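Local coordinates for protein pectate lyase (Cellvibrio cellulosa, PDB 1GXM) that cleaves polygalacturonate (pectate) by anti-beta-elimination, the chain here being the catalytic module of a larger family 10 polysaccharide lyase, at residues 45-50 against 119-124; 69-72 against 76-79; 209-214 against 295-300; 265-270 against 307-312. All coordinates share one frame; numbering follows the deposited sequence.

Interaction 1 (45-50 against 119-124); sequences QNNGGW and FYPLKG
Asn47 reaches across to the cis-proline bend at Tyr120 and Pro121 from an Asx turn that overlaps the end of a type I beta turn from Gln45 to Gly48. The backbone frame comes first: Gly48 N bonds back to Gln45 O, and Gln45 N is held by Gly49 O at 2.8 Å, so backbone bonds alone already close the loop. On top of this sits the Asx bond, with Gly49 N donating to Asn47 OD1 at 2.8 Å and an N-H...O angle of 157°. Asn47 can make it because CG lies between its own backbone N and carbonyl carbon (chi1 59°), which brings OD1 back to Gly49 N, and that bond holds the amide's rotation. The van der Waals part is what crosses to the other segment: with OD1 engaged, ND2 faces the end of strand 119-120. Phe105 of helix 93-109 touches both Asn47 and Tyr120, and Tyr120 is backbone-bonded to Gly69 in the two-stranded antiparallel sheet. The contact itself is small and lies at the surface, with the peptide before Pro121 cis. Asn47 ND2 rests 3.6 Å from Pro121 CD and 3.7 Å from Tyr120 O, the latter too long for a hydrogen bond.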
loop_
_atom_site.group_PDB
_atom_site.type_symbol
_atom_site.label_atom_id
_atom_site.label_comp_id
_atom_site.label_asym_id
_atom_site.label_seq_id
_atom_site.Cartn_x
_atom_site.Cartn_y
_atom_site.Cartn_z
ATOM N N GLN A 45 7.046 -9.002 -17.431
ATOM C CA GLN A 45 7.442 -10.392 -17.385
ATOM C C GLN A 45 6.356 -11.249 -17.994
ATOM O O GLN A 45 5.221 -10.815 -18.180
ATOM C CB GLN A 45 7.719 -10.835 -15.947
ATOM C CG GLN A 45 8.775 -9.965 -15.254
ATOM C CD GLN A 45 10.105 -9.973 -15.961
ATOM O OE1 GLN A 45 10.888 -10.902 -15.801
ATOM N NE2 GLN A 45 10.388 -8.912 -16.696
ATOM N N ASN A 46 6.710 -12.487 -18.298
ATOM C CA ASN A 46 5.769 -13.428 -18.899
ATOM C C ASN A 46 4.541 -13.619 -18.043
ATOM O O ASN A 46 3.426 -13.783 -18.541
ATOM C CB ASN A 46 6.452 -14.771 -19.165
ATOM C CG ASN A 46 7.537 -14.673 -20.231
ATOM O OD1 ASN A 46 7.411 -13.923 -21.174
ATOM N ND2 ASN A 46 8.612 -15.406 -20.041
ATOM N N ASN A 47 4.736 -13.571 -16.728
ATOM C CA ASN A 47 3.625 -13.766 -15.795
ATOM C C ASN A 47 2.655 -12.592 -15.693
ATOM O O ASN A 47 1.629 -12.709 -15.063
ATOM C CB ASN A 47 4.130 -14.163 -14.423
ATOM C CG ASN A 47 5.052 -13.146 -13.817
ATOM O OD1 ASN A 47 4.948 -11.958 -14.052
ATOM N ND2 ASN A 47 5.947 -13.623 -12.984
ATOM N N GLY A 48 3.004 -11.482 -16.321
ATOM C CA GLY A 48 2.206 -10.270 -16.330
ATOM C C GLY A 48 2.621 -9.203 -15.345
ATOM O O GLY A 48 2.144 -8.083 -15.413
ATOM N N GLY A 49 3.475 -9.564 -14.399
ATOM C CA GLY A 49 4.006 -8.597 -13.453
ATOM C C GLY A 49 5.231 -7.900 -14.009
ATOM O O GLY A 49 5.794 -8.298 -15.027
ATOM N N TRP A 50 5.679 -6.884 -13.298
ATOM C CA TRP A 50 6.926 -6.217 -13.593
ATOM C C TRP A 50 7.921 -6.403 -12.472
ATOM O O TRP A 50 7.542 -6.554 -11.314
ATOM C CB TRP A 50 6.754 -4.716 -13.751
ATOM C CG TRP A 50 6.313 -4.283 -15.125
ATOM C CD1 TRP A 50 7.098 -3.748 -16.078
ATOM C CD2 TRP A 50 4.982 -4.305 -15.665
ATOM N NE1 TRP A 50 6.356 -3.452 -17.191
ATOM C CE2 TRP A 50 5.053 -3.783 -16.968
ATOM C CE3 TRP A 50 3.741 -4.742 -15.191
ATOM C CZ2 TRP A 50 3.943 -3.658 -17.779
ATOM C CZ3 TRP A 50 2.636 -4.582 -15.996
ATOM C CH2 TRP A 50 2.749 -4.061 -17.277
ATOM N N PHE A 119 6.206 -10.499 -3.892
ATOM C CA PHE A 119 6.705 -11.068 -5.128
ATOM C C PHE A 119 5.912 -12.322 -5.423
ATOM O O PHE A 119 5.589 -13.090 -4.512
ATOM C CB PHE A 119 8.169 -11.476 -5.016
ATOM C CG PHE A 119 9.131 -10.352 -5.137
ATOM C CD1 PHE A 119 9.371 -9.528 -4.058
ATOM C CD2 PHE A 119 9.826 -10.136 -6.301
ATOM C CE1 PHE A 119 10.265 -8.504 -4.149
ATOM C CE2 PHE A 119 10.742 -9.108 -6.384
ATOM C CZ PHE A 119 10.949 -8.293 -5.317
ATOM N N TYR A 120 5.679 -12.566 -6.705
ATOM C CA TYR A 120 4.958 -13.746 -7.129
ATOM C C TYR A 120 5.442 -14.145 -8.516
ATOM O O TYR A 120 5.559 -13.269 -9.350
ATOM C CB TYR A 120 3.469 -13.463 -7.191
ATOM C CG TYR A 120 2.698 -14.729 -7.418
ATOM C CD1 TYR A 120 2.480 -15.623 -6.378
ATOM C CD2 TYR A 120 2.232 -15.067 -8.682
ATOM C CE1 TYR A 120 1.801 -16.817 -6.579
ATOM C CE2 TYR A 120 1.535 -16.261 -8.888
ATOM C CZ TYR A 120 1.335 -17.119 -7.833
ATOM O OH TYR A 120 0.647 -18.293 -8.035
ATOM N N PRO A 121 5.674 -15.433 -8.821
ATOM C CA PRO A 121 5.644 -16.567 -7.906
ATOM C C PRO A 121 6.468 -16.324 -6.655
ATOM O O PRO A 121 7.430 -15.558 -6.655
ATOM C CB PRO A 121 6.219 -17.705 -8.753
ATOM C CG PRO A 121 5.744 -17.333 -10.109
ATOM C CD PRO A 121 5.949 -15.853 -10.206
ATOM N N LEU A 122 6.061 -16.993 -5.599
ATOM C CA LEU A 122 6.657 -16.798 -4.295
ATOM C C LEU A 122 8.129 -17.093 -4.306
ATOM O O LEU A 122 8.580 -18.095 -4.865
ATOM C CB LEU A 122 5.963 -17.667 -3.262
ATOM C CG LEU A 122 4.484 -17.384 -3.089
ATOM C CD1 LEU A 122 3.896 -18.287 -2.018
ATOM C CD2 LEU A 122 4.224 -15.902 -2.778
ATOM N N LYS A 123 8.885 -16.200 -3.691
ATOM C CA LYS A 123 10.328 -16.317 -3.613
ATOM C C LYS A 123 10.818 -16.834 -2.268
ATOM O O LYS A 123 11.997 -17.164 -2.129
ATOM C CB LYS A 123 10.943 -14.965 -3.894
ATOM C CG LYS A 123 10.943 -14.595 -5.363
ATOM C CD LYS A 123 12.361 -14.769 -5.946
ATOM C CE LYS A 123 12.377 -15.046 -7.423
ATOM N NZ LYS A 123 12.418 -16.489 -7.761
ATOM N N GLY A 124 9.917 -16.937 -1.300
ATOM C CA GLY A 124 10.283 -17.360 0.034
ATOM C C GLY A 124 10.664 -16.171 0.885
ATOM O O GLY A 124 10.957 -15.081 0.401
#

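Interaction 2 (69-72 against 76-79); sequences GTID and TITE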
loop_
_atom_site.group_PDB
_atom_site.type_symbol
_atom_site.label_atom_id
_atom_site.label_comp_id
_atom_site.label_asym_id
_atom_site.label_seq_id
_atom_site.Cartn_x
_atom_site.Cartn_y
_atom_site.Cartn_z
ATOM N N GLY A 69 7.097 -11.267 -10.711
ATOM C CA GLY A 69 6.621 -9.905 -10.641
ATOM C C GLY A 69 6.598 -9.446 -9.203
ATOM O O GLY A 69 6.650 -10.242 -8.287
ATOM N N THR A 70 6.513 -8.146 -9.026
ATOM C CA THR A 70 6.461 -7.581 -7.707
ATOM C C THR A 70 5.539 -6.395 -7.642
ATOM O O THR A 70 5.290 -5.721 -8.628
ATOM C CB THR A 70 7.875 -7.221 -7.218
ATOM O OG1 THR A 70 7.822 -6.788 -5.851
ATOM C CG2 THR A 70 8.483 -6.082 -7.969
ATOM N N ILE A 71 5.011 -6.170 -6.441
ATOM C CA ILE A 71 4.266 -4.956 -6.132
ATOM C C ILE A 71 5.046 -4.051 -5.178
ATOM O O ILE A 71 4.503 -3.096 -4.630
ATOM C CB ILE A 71 2.878 -5.286 -5.574
ATOM C CG1 ILE A 71 2.963 -6.178 -4.356
ATOM C CG2 ILE A 71 2.044 -5.954 -6.651
ATOM C CD1 ILE A 71 1.661 -6.260 -3.575
ATOM N N ASP A 72 6.325 -4.327 -5.008
ATOM C CA ASP A 72 7.170 -3.444 -4.226
ATOM C C ASP A 72 7.542 -2.211 -5.030
ATOM O O ASP A 72 7.645 -2.248 -6.250
ATOM C CB ASP A 72 8.406 -4.165 -3.771
ATOM C CG ASP A 72 9.181 -3.390 -2.732
ATOM O OD1 ASP A 72 8.586 -2.587 -1.966
ATOM O OD2 ASP A 72 10.394 -3.532 -2.669
ATOM N N THR A 76 4.377 -3.028 -10.993
ATOM C CA THR A 76 3.228 -3.716 -11.547
ATOM C C THR A 76 1.994 -2.835 -11.492
ATOM O O THR A 76 1.380 -2.541 -12.522
ATOM C CB THR A 76 2.980 -5.076 -10.890
ATOM O OG1 THR A 76 4.132 -5.903 -11.101
ATOM C CG2 THR A 76 1.840 -5.812 -11.611
ATOM N N ILE A 77 1.642 -2.389 -10.299
ATOM C CA ILE A 77 0.443 -1.596 -10.117
ATOM C C ILE A 77 0.538 -0.262 -10.845
ATOM O O ILE A 77 -0.446 0.188 -11.433
ATOM C CB ILE A 77 0.077 -1.444 -8.618
ATOM C CG1 ILE A 77 1.205 -0.808 -7.802
ATOM C CG2 ILE A 77 -0.311 -2.809 -8.076
ATOM C CD1 ILE A 77 0.827 -0.486 -6.350
ATOM N N THR A 78 1.709 0.347 -10.865
ATOM C CA THR A 78 1.864 1.623 -11.544
ATOM C C THR A 78 1.874 1.401 -13.046
ATOM O O THR A 78 1.159 2.065 -13.776
ATOM C CB THR A 78 3.144 2.303 -11.120
ATOM O OG1 THR A 78 3.183 2.430 -9.693
ATOM C CG2 THR A 78 3.176 3.722 -11.650
ATOM N N GLU A 79 2.694 0.465 -13.502
ATOM C CA GLU A 79 2.796 0.168 -14.929
ATOM C C GLU A 79 1.447 -0.179 -15.529
ATOM O O GLU A 79 1.112 0.266 -16.634
ATOM C CB GLU A 79 3.777 -0.987 -15.189
ATOM C CG GLU A 79 5.237 -0.639 -14.977
ATOM C CD GLU A 79 5.727 -0.825 -13.568
ATOM O OE1 GLU A 79 4.906 -0.902 -12.639
ATOM O OE2 GLU A 79 6.953 -0.880 -13.385
#
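Thr76 turns its hydroxyl toward the end of strand 69-70, and Thr76 OG1 donates to Thr70 O at 2.7 Å. The hydroxyl meets that oxygen well off the C=O direction, tilted 34° from the carbonyl plane. A chi1 of -60° puts it there, setting OG1 anti to the carbonyl carbon while CG2 swings away beside it. The same OG1 accepts from Trp50 N, so one buried hydroxyl ties the strand end to the loop that carries Trp50.

Beside this polar link the two isoleucines meet through their branch methyls, Ile71 CG2 lying 4.2 Å from Ile77 CG2, with the side chains set obliquely to each other. In both residues CG2 is anti to the carbonyl carbon, and the longer CG1 arms take other directions. Ile71 continues onto Leu106 of helix 93-109, while Ile77 packs on Tyr139 and Ala140 of helix 136-148.

Thr70 points its side chain away from Thr76. Its OG1 accepts from Asp72 N at 3.0 Å in a nearly straight bond (165°) and is also hydrogen-bonded to Gln118 O, just before the neighbouring strand 119-120. The result is an ST turn leading out of the strand, followed by a tight connection into helix 77-90 with Thr76 at its N-cap position, although the threonine hydroxyl is spent on the strand and not on capping.

Interaction 3 (209-214 against 295-300); sequences YELESL and GSKFYD
A two-stranded antiparallel hairpin, 290-291 with 297-298, offers its turn and second strand to the loop 209-214, and Leu211 is the side chain that fills the joint. Its two methyls divide the work: Leu211 CD1 lies 3.6 Å from Ser296 O and 3.7 Å from Lys297 CB, while Leu211 CD2 reaches Gly295 O at 3.8 Å. The leucine therefore packs largely against backbone carbonyls and the root of the lysine. With chi1 at -54°, CG stands anti to the carbonyl carbon, and this carries the isopropyl end over to the hairpin, where it also rests on Ser291 of the partner strand.

Lys297 leaves the hairpin fully extended, and the first carbons of its chain run past Leu211 CD1 at a slant. Strand 297-298 is only weakly bonded as a strand, its backbone link passing from Phe298 to Phe290, and Gly295, with its positive phi, lies in the turn just before it. The ammonium end has a salt-bridge partner in Asp282 and a cation-pi contact with Phe289.

The polar traffic between the segments goes through solvent. Two waters each donate to Glu212 O at 2.8 Å and accept from Lys297 NZ, water 2 at 2.9 Å and water 1 at 3.2 Å, so carbonyl and ammonium are joined by a doubled bridge. The Glu212 carboxylate pairs with Lys205 instead. One residue on, Ser213 OG donates to Leu211 O at 2.8 Å, tilted 31° from the carbonyl plane, which pins the backbone bend immediately behind the leucine.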
loop_
_atom_site.group_PDB
_atom_site.type_symbol
_atom_site.label_atom_id
_atom_site.label_comp_id
_atom_site.label_asym_id
_atom_site.label_seq_id
_atom_site.Cartn_x
_atom_site.Cartn_y
_atom_site.Cartn_z
ATOM N N TYR A 209 15.282 -4.708 10.382
ATOM C CA TYR A 209 14.897 -3.543 11.171
ATOM C C TYR A 209 13.412 -3.262 11.049
ATOM O O TYR A 209 12.955 -2.207 11.466
ATOM C CB TYR A 209 15.737 -2.313 10.739
ATOM C CG TYR A 209 15.873 -2.222 9.245
ATOM C CD1 TYR A 209 14.902 -1.613 8.458
ATOM C CD2 TYR A 209 16.973 -2.805 8.597
ATOM C CE1 TYR A 209 15.017 -1.589 7.062
ATOM C CE2 TYR A 209 17.074 -2.787 7.225
ATOM C CZ TYR A 209 16.094 -2.193 6.463
ATOM O OH TYR A 209 16.219 -2.160 5.090
ATOM N N GLU A 210 12.656 -4.205 10.483
ATOM C CA GLU A 210 11.219 -4.086 10.269
ATOM C C GLU A 210 10.511 -5.156 11.080
ATOM O O GLU A 210 10.341 -6.265 10.636
ATOM C CB GLU A 210 10.907 -4.204 8.786
ATOM C CG GLU A 210 11.465 -3.008 8.041
ATOM C CD GLU A 210 11.391 -3.098 6.549
ATOM O OE1 GLU A 210 11.444 -4.203 5.984
ATOM O OE2 GLU A 210 11.286 -2.034 5.917
ATOM N N LEU A 211 10.132 -4.808 12.294
ATOM C CA LEU A 211 9.653 -5.780 13.250
ATOM C C LEU A 211 8.142 -5.813 13.277
ATOM O O LEU A 211 7.462 -4.959 12.748
ATOM C CB LEU A 211 10.217 -5.446 14.619
ATOM C CG LEU A 211 11.726 -5.307 14.725
ATOM C CD1 LEU A 211 12.107 -5.126 16.171
ATOM C CD2 LEU A 211 12.422 -6.540 14.199
ATOM N N GLU A 212 7.624 -6.799 13.975
ATOM C CA GLU A 212 6.198 -6.904 14.214
ATOM C C GLU A 212 5.747 -5.685 14.992
ATOM O O GLU A 212 6.340 -5.322 15.992
ATOM C CB GLU A 212 5.856 -8.162 15.017
ATOM C CG GLU A 212 6.468 -9.460 14.469
ATOM C CD GLU A 212 7.837 -9.795 15.073
ATOM O OE1 GLU A 212 8.672 -8.890 15.344
ATOM O OE2 GLU A 212 8.115 -10.994 15.298
ATOM N N SER A 213 4.668 -5.088 14.522
ATOM C CA SER A 213 4.306 -3.757 14.937
ATOM C C SER A 213 3.029 -3.332 14.287
ATOM O O SER A 213 2.571 -3.958 13.338
ATOM C CB SER A 213 5.392 -2.785 14.525
ATOM O OG SER A 213 5.652 -2.899 13.146
ATOM N N LEU A 214 2.444 -2.262 14.804
ATOM C CA LEU A 214 1.498 -1.483 14.004
ATOM C C LEU A 214 2.271 -0.488 13.176
ATOM O O LEU A 214 3.183 0.192 13.660
ATOM C CB LEU A 214 0.517 -0.747 14.894
ATOM C CG LEU A 214 -0.300 -1.664 15.793
ATOM C CD1 LEU A 214 -1.166 -0.826 16.699
ATOM C CD2 LEU A 214 -1.144 -2.599 14.992
ATOM N N GLY A 295 18.255 -6.378 14.342
ATOM C CA GLY A 295 16.911 -6.784 14.648
ATOM C C GLY A 295 16.477 -6.492 16.065
ATOM O O GLY A 295 15.458 -6.992 16.482
ATOM N N SER A 296 17.234 -5.681 16.798
ATOM C CA SER A 296 16.882 -5.308 18.161
ATOM C C SER A 296 15.714 -4.337 18.169
ATOM O O SER A 296 15.336 -3.786 17.144
ATOM C CB SER A 296 18.082 -4.692 18.852
ATOM O OG SER A 296 18.494 -3.508 18.197
ATOM N N LYS A 297 15.155 -4.127 19.337
ATOM C CA LYS A 297 14.005 -3.272 19.503
ATOM C C LYS A 297 14.277 -2.383 20.697
ATOM O O LYS A 297 14.655 -2.858 21.760
ATOM C CB LYS A 297 12.756 -4.130 19.686
ATOM C CG LYS A 297 11.494 -3.394 19.872
ATOM C CD LYS A 297 10.328 -4.369 19.877
ATOM C CE LYS A 297 9.023 -3.685 20.199
ATOM N NZ LYS A 297 7.947 -4.709 20.235
ATOM N N PHE A 298 14.121 -1.081 20.519
ATOM C CA PHE A 298 14.489 -0.138 21.549
ATOM C C PHE A 298 13.715 1.140 21.356
ATOM O O PHE A 298 13.028 1.319 20.366
ATOM C CB PHE A 298 15.998 0.049 21.571
ATOM C CG PHE A 298 16.575 0.432 20.255
ATOM C CD1 PHE A 298 16.920 -0.528 19.340
ATOM C CD2 PHE A 298 16.791 1.761 19.923
ATOM C CE1 PHE A 298 17.455 -0.168 18.141
ATOM C CE2 PHE A 298 17.285 2.109 18.696
ATOM C CZ PHE A 298 17.625 1.158 17.823
ATOM N N TYR A 299 13.789 2.014 22.345
ATOM C CA TYR A 299 12.857 3.120 22.465
ATOM C C TYR A 299 13.479 4.502 22.405
ATOM O O TYR A 299 12.741 5.482 22.481
ATOM C CB TYR A 299 12.008 2.943 23.717
ATOM C CG TYR A 299 11.164 1.711 23.629
ATOM C CD1 TYR A 299 9.992 1.700 22.904
ATOM C CD2 TYR A 299 11.571 0.523 24.225
ATOM C CE1 TYR A 299 9.227 0.582 22.793
ATOM C CE2 TYR A 299 10.797 -0.618 24.114
ATOM C CZ TYR A 299 9.626 -0.585 23.386
ATOM O OH TYR A 299 8.833 -1.687 23.268
ATOM N N ASP A 300 14.790 4.574 22.227
ATOM C CA ASP A 300 15.517 5.830 22.127
ATOM C C ASP A 300 16.287 5.796 20.814
ATOM O O ASP A 300 17.196 5.013 20.627
ATOM C CB ASP A 300 16.435 5.961 23.337
ATOM C CG ASP A 300 17.265 7.201 23.333
ATOM O OD1 ASP A 300 17.336 7.906 22.300
ATOM O OD2 ASP A 300 17.907 7.537 24.364
HETATM O O HOH W 1 5.253 -4.974 18.558
HETATM O O HOH W 2 8.275 -6.321 17.798
#

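Interaction 4 (265-270 against 307-312); sequences TNPIVP and ERRTGY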
loop_
_atom_site.group_PDB
_atom_site.type_symbol
_atom_site.label_atom_id
_atom_site.label_comp_id
_atom_site.label_asym_id
_atom_site.label_seq_id
_atom_site.Cartn_x
_atom_site.Cartn_y
_atom_site.Cartn_z
ATOM N N THR A 265 21.813 13.073 14.500
ATOM C CA THR A 265 21.774 12.831 15.928
ATOM C C THR A 265 20.386 12.455 16.395
ATOM O O THR A 265 20.237 11.474 17.098
ATOM C CB THR A 265 22.339 13.998 16.761
ATOM O OG1 THR A 265 21.539 15.155 16.579
ATOM C CG2 THR A 265 23.742 14.436 16.285
ATOM N N ASN A 266 19.369 13.226 16.018
ATOM C CA ASN A 266 18.001 12.887 16.402
ATOM C C ASN A 266 17.014 13.644 15.530
ATOM O O ASN A 266 16.880 14.853 15.657
ATOM C CB ASN A 266 17.734 13.205 17.868
ATOM C CG ASN A 266 16.420 12.639 18.350
ATOM O OD1 ASN A 266 15.565 12.280 17.544
ATOM N ND2 ASN A 266 16.234 12.570 19.658
ATOM N N PRO A 267 16.293 12.941 14.662
ATOM C CA PRO A 267 15.321 13.585 13.775
ATOM C C PRO A 267 13.997 13.887 14.434
ATOM O O PRO A 267 13.147 14.514 13.800
ATOM C CB PRO A 267 15.122 12.544 12.687
ATOM C CG PRO A 267 15.289 11.245 13.393
ATOM C CD PRO A 267 16.315 11.480 14.463
ATOM N N ILE A 268 13.798 13.447 15.662
ATOM C CA ILE A 268 12.530 13.679 16.338
ATOM C C ILE A 268 12.699 14.934 17.148
ATOM O O ILE A 268 13.374 14.950 18.183
ATOM C CB ILE A 268 12.146 12.490 17.215
ATOM C CG1 ILE A 268 11.974 11.242 16.331
ATOM C CG2 ILE A 268 10.847 12.807 17.994
ATOM C CD1 ILE A 268 11.851 9.944 17.100
ATOM N N VAL A 269 12.121 16.001 16.633
ATOM C CA VAL A 269 12.398 17.324 17.177
ATOM C C VAL A 269 11.129 18.072 17.514
ATOM O O VAL A 269 10.099 17.846 16.914
ATOM C CB VAL A 269 13.253 18.157 16.203
ATOM C CG1 VAL A 269 14.573 17.461 15.962
ATOM C CG2 VAL A 269 12.528 18.432 14.910
ATOM N N PRO A 270 11.179 18.950 18.497
ATOM C CA PRO A 270 10.016 19.761 18.819
ATOM C C PRO A 270 9.554 20.632 17.667
ATOM O O PRO A 270 10.344 21.189 16.895
ATOM C CB PRO A 270 10.507 20.638 19.962
ATOM C CG PRO A 270 11.629 19.939 20.537
ATOM C CD PRO A 270 12.302 19.214 19.418
ATOM N N GLU A 307 23.903 4.731 10.533
ATOM C CA GLU A 307 23.458 4.405 9.197
ATOM C C GLU A 307 21.941 4.146 9.135
ATOM O O GLU A 307 21.293 4.527 8.177
ATOM C CB GLU A 307 24.230 3.212 8.624
ATOM C CG GLU A 307 23.900 2.927 7.165
ATOM C CD GLU A 307 22.684 2.025 6.965
ATOM O OE1 GLU A 307 22.312 1.296 7.902
ATOM O OE2 GLU A 307 22.139 2.029 5.839
ATOM N N ARG A 308 21.401 3.454 10.126
ATOM C CA ARG A 308 19.962 3.187 10.107
ATOM C C ARG A 308 19.157 4.421 10.501
ATOM O O ARG A 308 18.048 4.581 10.050
ATOM C CB ARG A 308 19.573 1.998 10.983
ATOM C CG ARG A 308 19.848 0.635 10.342
ATOM C CD ARG A 308 18.980 0.324 9.157
ATOM N NE ARG A 308 19.445 0.991 7.950
ATOM C CZ ARG A 308 18.749 1.138 6.845
ATOM N NH1 ARG A 308 17.509 0.695 6.769
ATOM N NH2 ARG A 308 19.265 1.768 5.817
ATOM N N ARG A 309 19.696 5.280 11.353
ATOM C CA ARG A 309 18.946 6.462 11.755
ATOM C C ARG A 309 18.851 7.443 10.603
ATOM O O ARG A 309 17.835 8.101 10.425
ATOM C CB ARG A 309 19.581 7.114 12.972
ATOM C CG ARG A 309 18.742 8.271 13.525
ATOM C CD ARG A 309 19.188 8.810 14.870
ATOM N NE ARG A 309 20.612 9.103 14.827
ATOM C CZ ARG A 309 21.568 8.378 15.388
ATOM N NH1 ARG A 309 21.293 7.337 16.147
ATOM N NH2 ARG A 309 22.819 8.717 15.195
ATOM N N THR A 310 19.906 7.519 9.799
ATOM C CA THR A 310 19.921 8.450 8.670
ATOM C C THR A 310 19.354 7.811 7.392
ATOM O O THR A 310 18.850 8.508 6.519
ATOM C CB THR A 310 21.341 8.961 8.374
ATOM O OG1 THR A 310 22.205 7.843 8.120
ATOM C CG2 THR A 310 21.919 9.676 9.559
ATOM N N GLY A 311 19.414 6.484 7.286
ATOM C CA GLY A 311 19.091 5.797 6.049
ATOM C C GLY A 311 17.670 5.302 5.920
ATOM O O GLY A 311 17.275 4.815 4.894
ATOM N N TYR A 312 16.902 5.428 6.987
ATOM C CA TYR A 312 15.527 4.941 7.018
ATOM C C TYR A 312 14.728 5.913 7.857
ATOM O O TYR A 312 15.243 6.432 8.851
ATOM C CB TYR A 312 15.529 3.564 7.673
ATOM C CG TYR A 312 14.299 2.712 7.547
ATOM C CD1 TYR A 312 14.022 2.021 6.387
ATOM C CD2 TYR A 312 13.439 2.532 8.622
ATOM C CE1 TYR A 312 12.921 1.204 6.305
ATOM C CE2 TYR A 312 12.335 1.732 8.536
ATOM C CZ TYR A 312 12.095 1.035 7.389
ATOM O OH TYR A 312 10.990 0.226 7.277
#
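Thr265 sets its carbonyl against the side chain of Arg309, which projects from helix 306-311 toward the start of a two-stranded antiparallel sheet, 256-258 with 268-271. Thr265 O lies over one face of the guanidinium, 3.3 Å from Arg309 NE, an angle too poor for a hydrogen bond. Arg309 NE and NH2 instead bond the carbonyls just before the segment, Ala263 O and Ala264 O respectively, and NH1 bonds Ile301 O, so the charged end is gripped by three backbone carbonyls. At Asn266 the chain makes an Asx turn: Asn266 OD1 takes Ile268 N at 2.8 Å, with the donor 38° above the carbonyl plane. Pro267 then presents its ring to the aliphatic part of the arginine, the two side chains crossing at about a right angle; Ile301 and Tyr258 also touch this proline. From Ile268 onward the strand runs away from the helix. Arg309 starts out straight, CG anti to the backbone N (chi1 -174°), and bends at chi3 (51°), bringing one face of the guanidinium to Thr265 O while Arg309 CD stays 3.9 Å from Pro267 CD.

Interaction 2 is the one fully buried contact; interaction 1 lies at the surface, and interactions 3 and 4 are partly buried. The first two share the sheet of strands 69-70 and 119-120 and touch directly, with centres about 9 Å apart. Interactions 3 and 4 form a second neighbourhood, centres about 15 Å apart, linked by the bond between Glu210 and Tyr312 and by Tyr209 against Arg308. Chemistry follows place: interaction 2 alone has a direct hydrogen bond between its segments, alongside methyl packing, whereas interaction 3 uses waters, interaction 1 sets an amide against proline and a carbonyl, and interaction 4 sets a guanidinium face on a carbonyl with the arginine's aliphatic carbons on proline.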